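Local coordinates for Baccell_00875 (Bacteroides cellulosilyticus DSM 14838, PDB 5NO8), which probably acts as a polysaccharide lyase that removes the L-rhamnose caps linked to glucuronic acid on complex arabinogalactan proteins, at residues A[61-64]-A[65-68]; A[151-154]-A[155-159]; A[523-526]-A[527-530]; A[533-536]-A[537-541]; A[594-597]-A[598-602]. One frame throughout, in Å; residues are numbered along the deposited sequence.

Contact 1 (A[61-64]-A[65-68])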
loop_
_atom_site.group_PDB
_atom_site.type_symbol
_atom_site.label_atom_id
_atom_site.label_comp_id
_atom_site.label_asym_id
_atom_site.label_seq_id
_atom_site.Cartn_x
_atom_site.Cartn_y
_atom_site.Cartn_z
ATOM N N THR A 61 8.392 -24.076 -10.717
ATOM C CA THR A 61 9.347 -23.506 -11.686
ATOM C C THR A 61 9.475 -21.984 -11.644
ATOM O O THR A 61 10.439 -21.423 -12.180
ATOM C CB THR A 61 9.007 -23.918 -13.128
ATOM O OG1 THR A 61 7.740 -23.377 -13.523
ATOM C CG2 THR A 61 8.976 -25.447 -13.259
ATOM N N GLN A 62 8.521 -21.303 -11.014
ATOM C CA GLN A 62 8.638 -19.862 -10.811
ATOM C C GLN A 62 9.212 -19.577 -9.442
ATOM O O GLN A 62 10.127 -18.771 -9.311
ATOM C CB GLN A 62 7.276 -19.199 -10.999
ATOM C CG GLN A 62 7.362 -17.693 -11.036
ATOM C CD GLN A 62 6.071 -17.024 -11.433
ATOM O OE1 GLN A 62 5.162 -17.661 -11.968
ATOM N NE2 GLN A 62 6.009 -15.703 -11.228
ATOM N N TYR A 63 8.626 -20.178 -8.414
ATOM C CA TYR A 63 9.193 -20.216 -7.064
ATOM C C TYR A 63 9.217 -21.668 -6.601
ATOM O O TYR A 63 8.176 -22.359 -6.673
ATOM C CB TYR A 63 8.363 -19.358 -6.081
ATOM C CG TYR A 63 8.301 -17.918 -6.496
ATOM C CD1 TYR A 63 9.388 -17.080 -6.304
ATOM C CD2 TYR A 63 7.167 -17.402 -7.149
ATOM C CE1 TYR A 63 9.352 -15.758 -6.711
ATOM C CE2 TYR A 63 7.115 -16.078 -7.559
ATOM C CZ TYR A 63 8.208 -15.266 -7.330
ATOM O OH TYR A 63 8.188 -13.974 -7.709
ATOM N N PRO A 64 10.383 -22.161 -6.146
ATOM C CA PRO A 64 10.476 -23.609 -5.844
ATOM C C PRO A 64 9.520 -24.109 -4.757
ATOM O O PRO A 64 9.074 -25.261 -4.806
ATOM C CB PRO A 64 11.959 -23.815 -5.449
ATOM C CG PRO A 64 12.567 -22.466 -5.427
ATOM C CD PRO A 64 11.711 -21.543 -6.225
ATOM N N TRP A 65 9.129 -23.217 -3.849
ATOM C CA TRP A 65 8.242 -23.559 -2.736
ATOM C C TRP A 65 6.762 -23.390 -3.116
ATOM O O TRP A 65 5.894 -23.690 -2.315
ATOM C CB TRP A 65 8.607 -22.718 -1.483
ATOM C CG TRP A 65 8.600 -21.259 -1.774
ATOM C CD1 TRP A 65 7.546 -20.433 -1.696
ATOM C CD2 TRP A 65 9.705 -20.466 -2.254
ATOM N NE1 TRP A 65 7.899 -19.168 -2.093
ATOM C CE2 TRP A 65 9.217 -19.156 -2.447
ATOM C CE3 TRP A 65 11.045 -20.743 -2.560
ATOM C CZ2 TRP A 65 10.008 -18.116 -2.931
ATOM C CZ3 TRP A 65 11.852 -19.697 -3.049
ATOM C CH2 TRP A 65 11.336 -18.397 -3.210
ATOM N N VAL A 66 6.462 -22.893 -4.313
ATOM C CA VAL A 66 5.078 -22.740 -4.763
ATOM C C VAL A 66 4.762 -23.883 -5.726
ATOM O O VAL A 66 5.087 -23.823 -6.919
ATOM C CB VAL A 66 4.819 -21.392 -5.454
ATOM C CG1 VAL A 66 3.358 -21.319 -5.915
ATOM C CG2 VAL A 66 5.126 -20.230 -4.522
ATOM N N LYS A 67 4.079 -24.881 -5.179
ATOM C CA LYS A 67 3.758 -26.116 -5.883
ATOM C C LYS A 67 2.242 -26.256 -6.081
ATOM O O LYS A 67 1.475 -25.295 -5.832
ATOM C CB LYS A 67 4.388 -27.290 -5.123
ATOM C CG LYS A 67 5.909 -27.199 -5.150
ATOM C CD LYS A 67 6.584 -28.337 -4.402
ATOM C CE LYS A 67 6.316 -28.250 -2.901
ATOM N NZ LYS A 67 7.576 -28.446 -2.131
ATOM N N ASP A 68 1.800 -27.435 -6.539
ATOM C CA ASP A 68 0.484 -27.530 -7.147
ATOM C C ASP A 68 -0.722 -27.433 -6.194
ATOM O O ASP A 68 -1.832 -27.285 -6.648
ATOM C CB ASP A 68 0.406 -28.747 -8.073
ATOM C CG ASP A 68 0.304 -30.076 -7.326
ATOM O OD1 ASP A 68 0.193 -30.124 -6.066
ATOM O OD2 ASP A 68 0.322 -31.102 -8.046
#
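Y63 and W65 meet within a type I beta turn, Y63 to V66, in the loop between strands 40-45 and 75-81. The side chain of Y63 can be followed outward. Y63 CB lies over one face of the W65 indole, 4.0 Å from the centroid of the six-membered ring, a CH-pi contact displaced toward the rim, and also touches V66 CG2. Next along, Y63 CD1 comes within 3.6 Å of W65 CZ2 and close to CH2; the two rings are oblique, their planes at 37°. The phenol end then runs on past the turn to a neighbouring loop. W65 folds back in this way because its CG sits between the backbone N and the carbonyl carbon (chi1 55°), which also sets CE3 and CZ3 beside the P64 ring. With the indole of W65 cut back to an alanine, Y63 CB and the P64 ring would probably lose their shared apolar partner. The turn is closed by V66 N, which donates to Y63 O at 3.0 Å.

Contact 2 (A[151-154]-A[155-159])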
loop_
_atom_site.group_PDB
_atom_site.type_symbol
_atom_site.label_atom_id
_atom_site.label_comp_id
_atom_site.label_asym_id
_atom_site.label_seq_id
_atom_site.Cartn_x
_atom_site.Cartn_y
_atom_site.Cartn_z
ATOM N N ASN A 151 4.343 -9.984 -8.250
ATOM C CA ASN A 151 5.670 -10.149 -7.683
ATOM C C ASN A 151 6.676 -9.347 -8.527
ATOM O O ASN A 151 6.314 -8.820 -9.573
ATOM C CB ASN A 151 6.035 -11.638 -7.573
ATOM C CG ASN A 151 5.751 -12.395 -8.845
ATOM O OD1 ASN A 151 6.467 -12.214 -9.822
ATOM N ND2 ASN A 151 4.681 -13.233 -8.846
ATOM N N TYR A 152 7.897 -9.240 -8.020
ATOM C CA TYR A 152 8.881 -8.279 -8.480
ATOM C C TYR A 152 10.198 -8.963 -8.844
ATOM O O TYR A 152 11.195 -8.767 -8.158
ATOM C CB TYR A 152 9.156 -7.259 -7.371
ATOM C CG TYR A 152 7.971 -6.439 -6.879
ATOM C CD1 TYR A 152 7.028 -5.910 -7.768
ATOM C CD2 TYR A 152 7.859 -6.111 -5.522
ATOM C CE1 TYR A 152 5.959 -5.123 -7.309
ATOM C CE2 TYR A 152 6.812 -5.319 -5.059
ATOM C CZ TYR A 152 5.860 -4.840 -5.933
ATOM O OH TYR A 152 4.804 -4.042 -5.448
ATOM N N PRO A 153 10.213 -9.766 -9.915
ATOM C CA PRO A 153 11.484 -10.421 -10.308
ATOM C C PRO A 153 12.525 -9.404 -10.808
ATOM O O PRO A 153 13.674 -9.481 -10.417
ATOM C CB PRO A 153 11.056 -11.378 -11.427
ATOM C CG PRO A 153 9.799 -10.777 -11.974
ATOM C CD PRO A 153 9.109 -10.130 -10.818
ATOM N N ASP A 154 12.106 -8.454 -11.637
ATOM C CA ASP A 154 12.952 -7.353 -12.138
ATOM C C ASP A 154 12.049 -6.361 -12.869
ATOM O O ASP A 154 10.913 -6.712 -13.209
ATOM C CB ASP A 154 14.079 -7.855 -13.058
ATOM C CG ASP A 154 13.575 -8.639 -14.260
ATOM O OD1 ASP A 154 12.934 -8.073 -15.168
ATOM O OD2 ASP A 154 13.881 -9.840 -14.335
ATOM N N ALA A 155 12.539 -5.146 -13.126
ATOM C CA ALA A 155 11.709 -4.106 -13.739
ATOM C C ALA A 155 11.117 -4.489 -15.097
ATOM O O ALA A 155 9.966 -4.188 -15.379
ATOM C CB ALA A 155 12.468 -2.783 -13.837
ATOM N N GLN A 156 11.883 -5.205 -15.919
ATOM C CA GLN A 156 11.449 -5.462 -17.283
ATOM C C GLN A 156 10.330 -6.493 -17.288
ATOM O O GLN A 156 9.331 -6.302 -17.941
ATOM C CB GLN A 156 12.608 -5.929 -18.161
ATOM C CG GLN A 156 13.573 -4.799 -18.531
ATOM C CD GLN A 156 14.348 -4.201 -17.343
ATOM O OE1 GLN A 156 14.536 -2.973 -17.274
ATOM N NE2 GLN A 156 14.805 -5.059 -16.407
ATOM N N GLN A 157 10.496 -7.574 -16.544
ATOM C CA GLN A 157 9.409 -8.553 -16.447
ATOM C C GLN A 157 8.182 -7.975 -15.727
ATOM O O GLN A 157 7.054 -8.304 -16.068
ATOM C CB GLN A 157 9.874 -9.805 -15.731
ATOM C CG GLN A 157 10.818 -10.660 -16.539
ATOM C CD GLN A 157 11.146 -11.923 -15.775
ATOM O OE1 GLN A 157 12.115 -11.961 -15.025
ATOM N NE2 GLN A 157 10.314 -12.944 -15.921
ATOM N N CYS A 158 8.410 -7.128 -14.722
ATOM C CA CYS A 158 7.283 -6.502 -14.006
ATOM C C CYS A 158 6.436 -5.660 -14.933
ATOM O O CYS A 158 5.239 -5.846 -15.024
ATOM C CB CYS A 158 7.766 -5.640 -12.867
ATOM S SG CYS A 158 8.371 -6.610 -11.510
ATOM N N ILE A 159 7.094 -4.765 -15.659
ATOM C CA ILE A 159 6.426 -3.843 -16.550
ATOM C C ILE A 159 5.581 -4.553 -17.612
ATOM O O ILE A 159 4.466 -4.127 -17.924
ATOM C CB ILE A 159 7.502 -2.887 -17.151
ATOM C CG1 ILE A 159 7.920 -1.859 -16.085
ATOM C CG2 ILE A 159 7.081 -2.245 -18.451
ATOM C CD1 ILE A 159 6.884 -0.834 -15.711
#
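This is a local helix-cap contact, in which D154 and the residues before it fold against the first turn of helix 155-161, in the loop that follows strand 137-145. D154 is the N-cap. D154 OD1 accepts from Q157 N at 2.8 Å in an almost straight bond (177°), met nearly end-on to the C-O bond. The carboxylate reaches that amide because a chi1 of 57° tucks CG in over the residue's own main chain, turning the side chain back over the helix start. The backbone of the same residue continues the pattern: D154 O takes the N-H of C158 at 3.0 Å. Partial positive charge at the helix start would probably stabilise the carboxylate as an anion.

C158 SG packs against the incoming chain. C158 SG lies 3.5 Å from Y152 CA and 3.7 Å from P153 CD, and it approaches the Y152 ring at the edge, 5.4 Å from the centroid, a Cys sulfur-aromatic contact. P153 CG meanwhile rests on Q157 CB at 3.9 Å, the two side chains crossing at an angle. The flanking polar ends are tied to other parts of the chain, N151 OD1 to R162 NE and Q156 OE1 to N532 ND2. An aspartate side chain accepting from the third residue after it is the classic N-cap of an alpha helix.

Contact 3 (A[523-526]-A[527-530]); sequences GDVF and VKNG
V525 lies alongside N529, one helical turn further on, with the two side chains pointing the same way and V525 CG1 3.7 Å from N529 ND2. The methyl is placed there by its torsion, CG1 standing opposite the backbone N (chi1 172°). The amide carbon of N529 also rides close over the backbone, CG lying 3.3 Å from V525 O, while ND2 donates to Y490 OH. Replacing N529 by an alanine would probably leave that tyrosine hydroxyl without its amide donor and take away the amide that packs beside V525 CG1.

Four successive backbone bonds run through this last part of helix 509-529. V527 N, K528 N and N529 N donate to G523 O, D524 O and V525 O, the last at 2.9 Å. The fourth, from G530 N to F526 O, is longer at 3.1 Å and more bent (142°). F526 O is gripped a second time by a water at 2.8 Å, which also donates to G530 O and so bridges the final turn. V527 CG2 packs on G523 O at 3.3 Å.

Outward, D524 OD1 pairs with K563 NZ and Y564 OH, and V527 touches helix 562-576; the F526 ring stacks on Y490 and meets F551 edge-to-face. G530, with positive phi (52°), leaves the helical path directly after N529, as is characteristic of a glycine at the C-terminal end of an alpha helix.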
loop_
_atom_site.group_PDB
_atom_site.type_symbol
_atom_site.label_atom_id
_atom_site.label_comp_id
_atom_site.label_asym_id
_atom_site.label_seq_id
_atom_site.Cartn_x
_atom_site.Cartn_y
_atom_site.Cartn_z
ATOM N N GLY A 523 18.770 14.113 -13.269
ATOM C CA GLY A 523 17.635 14.197 -14.163
ATOM C C GLY A 523 17.869 13.541 -15.520
ATOM O O GLY A 523 17.010 12.818 -16.031
ATOM N N ASP A 524 19.048 13.782 -16.092
ATOM C CA ASP A 524 19.391 13.180 -17.381
ATOM C C ASP A 524 19.536 11.660 -17.262
ATOM O O ASP A 524 19.056 10.955 -18.132
ATOM C CB ASP A 524 20.636 13.857 -17.989
ATOM C CG ASP A 524 20.395 15.326 -18.330
ATOM O OD1 ASP A 524 19.219 15.763 -18.420
ATOM O OD2 ASP A 524 21.388 16.068 -18.507
ATOM N N VAL A 525 20.106 11.157 -16.168
ATOM C CA VAL A 525 20.168 9.702 -15.945
ATOM C C VAL A 525 18.759 9.098 -15.859
ATOM O O VAL A 525 18.482 8.089 -16.509
ATOM C CB VAL A 525 21.017 9.314 -14.722
ATOM C CG1 VAL A 525 20.895 7.821 -14.396
ATOM C CG2 VAL A 525 22.486 9.660 -14.961
ATOM N N PHE A 526 17.857 9.730 -15.107
ATOM C CA PHE A 526 16.500 9.188 -14.960
ATOM C C PHE A 526 15.742 9.177 -16.274
ATOM O O PHE A 526 15.040 8.225 -16.572
ATOM C CB PHE A 526 15.690 9.956 -13.901
ATOM C CG PHE A 526 16.196 9.812 -12.475
ATOM C CD1 PHE A 526 17.216 8.934 -12.110
ATOM C CD2 PHE A 526 15.572 10.551 -11.460
ATOM C CE1 PHE A 526 17.636 8.839 -10.786
ATOM C CE2 PHE A 526 15.987 10.447 -10.139
ATOM C CZ PHE A 526 17.019 9.602 -9.801
ATOM N N VAL A 527 15.882 10.240 -17.057
ATOM C CA VAL A 527 15.274 10.304 -18.380
ATOM C C VAL A 527 15.813 9.214 -19.323
ATOM O O VAL A 527 15.044 8.606 -20.084
ATOM C CB VAL A 527 15.451 11.710 -19.014
ATOM C CG1 VAL A 527 15.049 11.726 -20.483
ATOM C CG2 VAL A 527 14.610 12.733 -18.262
ATOM N N LYS A 528 17.120 8.983 -19.277
ATOM C CA LYS A 528 17.734 7.968 -20.126
ATOM C C LYS A 528 17.324 6.562 -19.677
ATOM O O LYS A 528 17.124 5.703 -20.508
ATOM C CB LYS A 528 19.256 8.120 -20.124
ATOM C CG LYS A 528 20.002 7.254 -21.131
ATOM C CD LYS A 528 21.501 7.312 -20.863
ATOM C CE LYS A 528 21.912 6.479 -19.643
ATOM N NZ LYS A 528 22.802 7.233 -18.703
ATOM N N ASN A 529 17.190 6.330 -18.371
ATOM C CA ASN A 529 16.725 5.036 -17.881
ATOM C C ASN A 529 15.273 4.747 -18.275
ATOM O O ASN A 529 14.945 3.611 -18.578
ATOM C CB ASN A 529 16.864 4.931 -16.365
ATOM C CG ASN A 529 18.298 4.834 -15.909
ATOM O OD1 ASN A 529 19.210 4.614 -16.716
ATOM N ND2 ASN A 529 18.511 4.972 -14.595
ATOM N N GLY A 530 14.414 5.769 -18.274
ATOM C CA GLY A 530 12.971 5.575 -18.471
ATOM C C GLY A 530 12.430 4.518 -17.509
ATOM O O GLY A 530 12.720 4.553 -16.310
HETATM O O HOH W 1 13.957 6.428 -14.695
#

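Contact 4 (A[533-536]-A[537-541])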
loop_
_atom_site.group_PDB
_atom_site.type_symbol
_atom_site.label_atom_id
_atom_site.label_comp_id
_atom_site.label_asym_id
_atom_site.label_seq_id
_atom_site.Cartn_x
_atom_site.Cartn_y
_atom_site.Cartn_z
ATOM N N TYR A 533 14.069 0.726 -14.511
ATOM C CA TYR A 533 14.415 1.143 -13.162
ATOM C C TYR A 533 15.423 0.154 -12.589
ATOM O O TYR A 533 15.158 -1.054 -12.584
ATOM C CB TYR A 533 13.175 1.169 -12.267
ATOM C CG TYR A 533 12.092 2.128 -12.690
ATOM C CD1 TYR A 533 12.174 3.490 -12.389
ATOM C CD2 TYR A 533 10.968 1.676 -13.349
ATOM C CE1 TYR A 533 11.169 4.365 -12.764
ATOM C CE2 TYR A 533 9.957 2.537 -13.725
ATOM C CZ TYR A 533 10.063 3.878 -13.431
ATOM O OH TYR A 533 9.046 4.698 -13.811
ATOM N N PRO A 534 16.569 0.640 -12.093
ATOM C CA PRO A 534 17.470 -0.278 -11.401
ATOM C C PRO A 534 16.870 -0.838 -10.102
ATOM O O PRO A 534 16.011 -0.189 -9.470
ATOM C CB PRO A 534 18.716 0.579 -11.085
ATOM C CG PRO A 534 18.445 1.951 -11.575
ATOM C CD PRO A 534 17.009 2.045 -11.979
ATOM N N ALA A 535 17.319 -2.028 -9.712
ATOM C CA ALA A 535 16.868 -2.625 -8.465
ATOM C C ALA A 535 17.518 -1.864 -7.313
ATOM O O ALA A 535 18.660 -1.414 -7.425
ATOM C CB ALA A 535 17.231 -4.104 -8.405
ATOM N N HIS A 536 16.778 -1.694 -6.222
ATOM C CA HIS A 536 17.332 -1.129 -4.991
ATOM C C HIS A 536 17.113 -2.164 -3.893
ATOM O O HIS A 536 17.549 -3.304 -4.040
ATOM C CB HIS A 536 16.720 0.257 -4.703
ATOM C CG HIS A 536 17.173 1.321 -5.653
ATOM N ND1 HIS A 536 16.773 1.366 -6.971
ATOM C CD2 HIS A 536 18.009 2.374 -5.477
ATOM C CE1 HIS A 536 17.343 2.398 -7.567
ATOM N NE2 HIS A 536 18.089 3.031 -6.680
ATOM N N GLU A 537 16.438 -1.806 -2.802
ATOM C CA GLU A 537 16.261 -2.724 -1.686
ATOM C C GLU A 537 15.118 -3.715 -1.980
ATOM O O GLU A 537 15.029 -4.785 -1.375
ATOM C CB GLU A 537 16.086 -1.911 -0.394
ATOM C CG GLU A 537 17.392 -1.158 -0.079
ATOM C CD GLU A 537 17.328 -0.176 1.083
ATOM O OE1 GLU A 537 16.220 0.094 1.602
ATOM O OE2 GLU A 537 18.413 0.347 1.455
ATOM N N VAL A 538 14.265 -3.349 -2.934
ATOM C CA VAL A 538 13.311 -4.260 -3.568
ATOM C C VAL A 538 13.601 -4.118 -5.059
ATOM O O VAL A 538 14.086 -3.073 -5.488
ATOM C CB VAL A 538 11.855 -3.852 -3.227
ATOM C CG1 VAL A 538 10.842 -4.881 -3.718
ATOM C CG2 VAL A 538 11.695 -3.629 -1.722
ATOM N N ASN A 539 13.320 -5.153 -5.851
ATOM C CA ASN A 539 13.718 -5.156 -7.274
ATOM C C ASN A 539 12.947 -4.162 -8.116
ATOM O O ASN A 539 13.477 -3.603 -9.070
ATOM C CB ASN A 539 13.568 -6.551 -7.913
ATOM C CG ASN A 539 14.452 -7.609 -7.270
ATOM O OD1 ASN A 539 14.111 -8.817 -7.296
ATOM N ND2 ASN A 539 15.561 -7.187 -6.671
ATOM N N TYR A 540 11.679 -3.976 -7.772
ATOM C CA TYR A 540 10.846 -3.003 -8.426
ATOM C C TYR A 540 9.790 -2.677 -7.409
ATOM O O TYR A 540 9.255 -3.589 -6.809
ATOM C CB TYR A 540 10.216 -3.618 -9.678
ATOM C CG TYR A 540 9.237 -2.727 -10.376
ATOM C CD1 TYR A 540 9.669 -1.703 -11.215
ATOM C CD2 TYR A 540 7.853 -2.887 -10.188
ATOM C CE1 TYR A 540 8.769 -0.856 -11.841
ATOM C CE2 TYR A 540 6.943 -2.053 -10.827
ATOM C CZ TYR A 540 7.409 -1.035 -11.642
ATOM O OH TYR A 540 6.516 -0.208 -12.277
ATOM N N GLU A 541 9.465 -1.403 -7.233
ATOM C CA GLU A 541 8.438 -1.020 -6.246
ATOM C C GLU A 541 8.067 0.439 -6.339
ATOM O O GLU A 541 8.743 1.246 -6.991
ATOM C CB GLU A 541 8.921 -1.315 -4.824
ATOM C CG GLU A 541 10.244 -0.635 -4.479
ATOM C CD GLU A 541 10.288 -0.127 -3.043
ATOM O OE1 GLU A 541 9.285 0.526 -2.628
ATOM O OE2 GLU A 541 11.309 -0.344 -2.339
#
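H536 N donates to V538 O at 3.1 Å, the backbone bond that closes a tight reversal in the loop linking helices 509-529 and 542-559. The chain directions before and after the bend differ by 155°. Beside this bond A535 CA approaches N539 O at 3.6 Å, a CA-H...O contact, and A535 CB packs on N539 CA.

The imidazole of H536 is held from two sides. H536 ND1 makes a weak bond, 3.0 Å long, to P534 O two residues back, and NE2 bonds to Y490 N; the ring also meets F489 edge-to-face. These contacts would restrict its rotation. E537, at the tip, sends its carboxylate outward on an extended chain to R447, near a bound glycerol. E541 closes the loop as the N-cap of helix 542-559, its OE1 also in a salt bridge with R593.

Where the two arms of the bend come together, away from its tip, two tyrosines cross. Y540 reaches Y533 with CG opposite the backbone N (chi1 175°), while Y533 OH is bonded to Q571 OE1. The rings are oblique, with their planes 55° apart and the centroids 6.0 Å: Y533 CD2 sits in the plane of the Y540 ring at its edge, 3.7 Å from Y540 CE1.

Contact 5 (A[594-597]-A[598-602])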
loop_
_atom_site.group_PDB
_atom_site.type_symbol
_atom_site.label_atom_id
_atom_site.label_comp_id
_atom_site.label_asym_id
_atom_site.label_seq_id
_atom_site.Cartn_x
_atom_site.Cartn_y
_atom_site.Cartn_z
ATOM N N HIS A 594 4.171 -4.269 0.741
ATOM C CA HIS A 594 3.910 -5.548 1.420
ATOM C C HIS A 594 5.108 -6.197 2.116
ATOM O O HIS A 594 5.124 -7.405 2.355
ATOM C CB HIS A 594 3.218 -6.527 0.465
ATOM C CG HIS A 594 3.999 -6.839 -0.778
ATOM N ND1 HIS A 594 5.211 -7.513 -0.761
ATOM C CD2 HIS A 594 3.739 -6.566 -2.073
ATOM C CE1 HIS A 594 5.647 -7.641 -1.999
ATOM N NE2 HIS A 594 4.761 -7.106 -2.818
ATOM N N TRP A 595 6.067 -5.388 2.544
ATOM C CA TRP A 595 7.261 -5.913 3.237
ATOM C C TRP A 595 7.735 -5.153 4.481
ATOM O O TRP A 595 8.528 -5.688 5.258
ATOM C CB TRP A 595 8.411 -6.011 2.216
ATOM C CG TRP A 595 8.672 -4.725 1.570
ATOM C CD1 TRP A 595 9.500 -3.732 2.009
ATOM C CD2 TRP A 595 8.068 -4.251 0.378
ATOM N NE1 TRP A 595 9.445 -2.669 1.147
ATOM C CE2 TRP A 595 8.552 -2.954 0.150
ATOM C CE3 TRP A 595 7.156 -4.796 -0.518
ATOM C CZ2 TRP A 595 8.159 -2.205 -0.944
ATOM C CZ3 TRP A 595 6.756 -4.050 -1.590
ATOM C CH2 TRP A 595 7.249 -2.761 -1.792
ATOM N N ASP A 596 7.250 -3.936 4.716
ATOM C CA ASP A 596 7.847 -3.113 5.770
ATOM C C ASP A 596 7.522 -3.571 7.176
ATOM O O ASP A 596 8.270 -3.254 8.099
ATOM C CB ASP A 596 7.495 -1.634 5.569
ATOM C CG ASP A 596 8.183 -1.052 4.367
ATOM O OD1 ASP A 596 9.430 -0.964 4.439
ATOM O OD2 ASP A 596 7.509 -0.730 3.348
ATOM N N GLY A 597 6.421 -4.304 7.356
ATOM C CA GLY A 597 6.133 -4.920 8.641
ATOM C C GLY A 597 7.223 -5.856 9.119
ATOM O O GLY A 597 7.445 -5.995 10.325
ATOM N N HIS A 598 7.898 -6.507 8.173
ATOM C CA HIS A 598 8.983 -7.409 8.515
ATOM C C HIS A 598 10.227 -6.633 8.977
ATOM O O HIS A 598 10.770 -6.893 10.050
ATOM C CB HIS A 598 9.384 -8.311 7.340
ATOM C CG HIS A 598 10.474 -9.269 7.705
ATOM N ND1 HIS A 598 10.251 -10.384 8.487
ATOM C CD2 HIS A 598 11.814 -9.226 7.482
ATOM C CE1 HIS A 598 11.402 -11.007 8.700
ATOM N NE2 HIS A 598 12.365 -10.325 8.097
ATOM N N TRP A 599 10.662 -5.705 8.144
ATOM C CA TRP A 599 11.952 -5.016 8.343
ATOM C C TRP A 599 11.896 -3.967 9.452
ATOM O O TRP A 599 12.908 -3.705 10.089
ATOM C CB TRP A 599 12.420 -4.358 7.047
ATOM C CG TRP A 599 12.521 -5.312 5.911
ATOM C CD1 TRP A 599 11.694 -5.385 4.817
ATOM C CD2 TRP A 599 13.496 -6.346 5.752
ATOM N NE1 TRP A 599 12.089 -6.413 3.998
ATOM C CE2 TRP A 599 13.198 -7.014 4.536
ATOM C CE3 TRP A 599 14.598 -6.772 6.518
ATOM C CZ2 TRP A 599 13.962 -8.104 4.064
ATOM C CZ3 TRP A 599 15.364 -7.860 6.051
ATOM C CH2 TRP A 599 15.033 -8.515 4.834
ATOM N N PHE A 600 10.725 -3.366 9.665
ATOM C CA PHE A 600 10.575 -2.235 10.603
ATOM C C PHE A 600 9.718 -2.490 11.837
ATOM O O PHE A 600 9.870 -1.800 12.843
ATOM C CB PHE A 600 10.062 -1.027 9.826
ATOM C CG PHE A 600 11.036 -0.535 8.802
ATOM C CD1 PHE A 600 11.057 -1.066 7.523
ATOM C CD2 PHE A 600 11.983 0.430 9.132
ATOM C CE1 PHE A 600 11.976 -0.628 6.587
ATOM C CE2 PHE A 600 12.898 0.869 8.199
ATOM C CZ PHE A 600 12.910 0.327 6.929
ATOM N N GLY A 601 8.845 -3.492 11.800
ATOM C CA GLY A 601 7.859 -3.685 12.856
ATOM C C GLY A 601 8.317 -4.599 13.960
ATOM O O GLY A 601 9.239 -5.417 13.769
ATOM N N LYS A 602 7.657 -4.489 15.104
ATOM C CA LYS A 602 7.839 -5.424 16.199
ATOM C C LYS A 602 7.431 -6.860 15.841
ATOM O O LYS A 602 8.088 -7.814 16.265
ATOM C CB LYS A 602 7.012 -5.014 17.419
ATOM C CG LYS A 602 7.411 -5.801 18.665
ATOM C CD LYS A 602 6.738 -5.248 19.901
ATOM C CE LYS A 602 7.296 -5.846 21.178
ATOM N NZ LYS A 602 6.389 -5.525 22.316
#
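From W595 to G601 the backbone winds through the short helix 596-600, with H598 N bonded to W595 O at 3.1 Å, F600 N to D596 O at 2.9 Å, and G601 N only weakly to G597 O. W595 is the N-cap residue, and its carbonyl serves two neighbours: besides the H598 amide, W599 CD1 rests 3.2 Å from W595 O.

The two tryptophans meet rim to rim. W595 CD1 and W599 CD1 are 3.9 Å apart, and the five-membered rings are inclined at 62°, neither lying over the face of the other. A chi1 of 56° folds the W595 indole back over its own residue's backbone, which places the indole beside W599. W599 NE1 is engaged by S212 OG.

D596 and F600 run side by side. D596 OD1 approaches F600 CE1 at 3.3 Å, with the carboxylate and ring planes 52° apart. The same carboxylate forms a salt bridge through OD2 with R593 NH2.

G601 has no side chain, and a CB there would run into G597 O, so the glycine fits the close approach of the chain to G597 O. D596 OD1 and W595 NE1 both bond to O3 of a bound glycerol, probably from the crystallisation liquor; an acid and an indole N-H converging on a polyol hydroxyl are consistent with a sugar-binding pocket.

Contacts 2, 4 and 5 form one neighbourhood, with contacts 1 and 3 at its two ends. Contacts 2 and 4 have centres about 9 Å apart and touch directly, Y152 CG lying 3.1 Å from Y540 O. Contact 5, its centre about 17 Å from that of contact 4, joins through W595 CE2, 3.7 Å from V538 CG2, and reaches contact 2 where Y152 CE2 nears H594 NE2. On one side Y63 OH of contact 1 probably hydrogen-bonds to N151 OD1; on the other, contact 3 brushes contact 4. Glycerol binds at E541 in contact 4 and at W595 and D596 in contact 5, which may mark a pocket there; R593 joins the two.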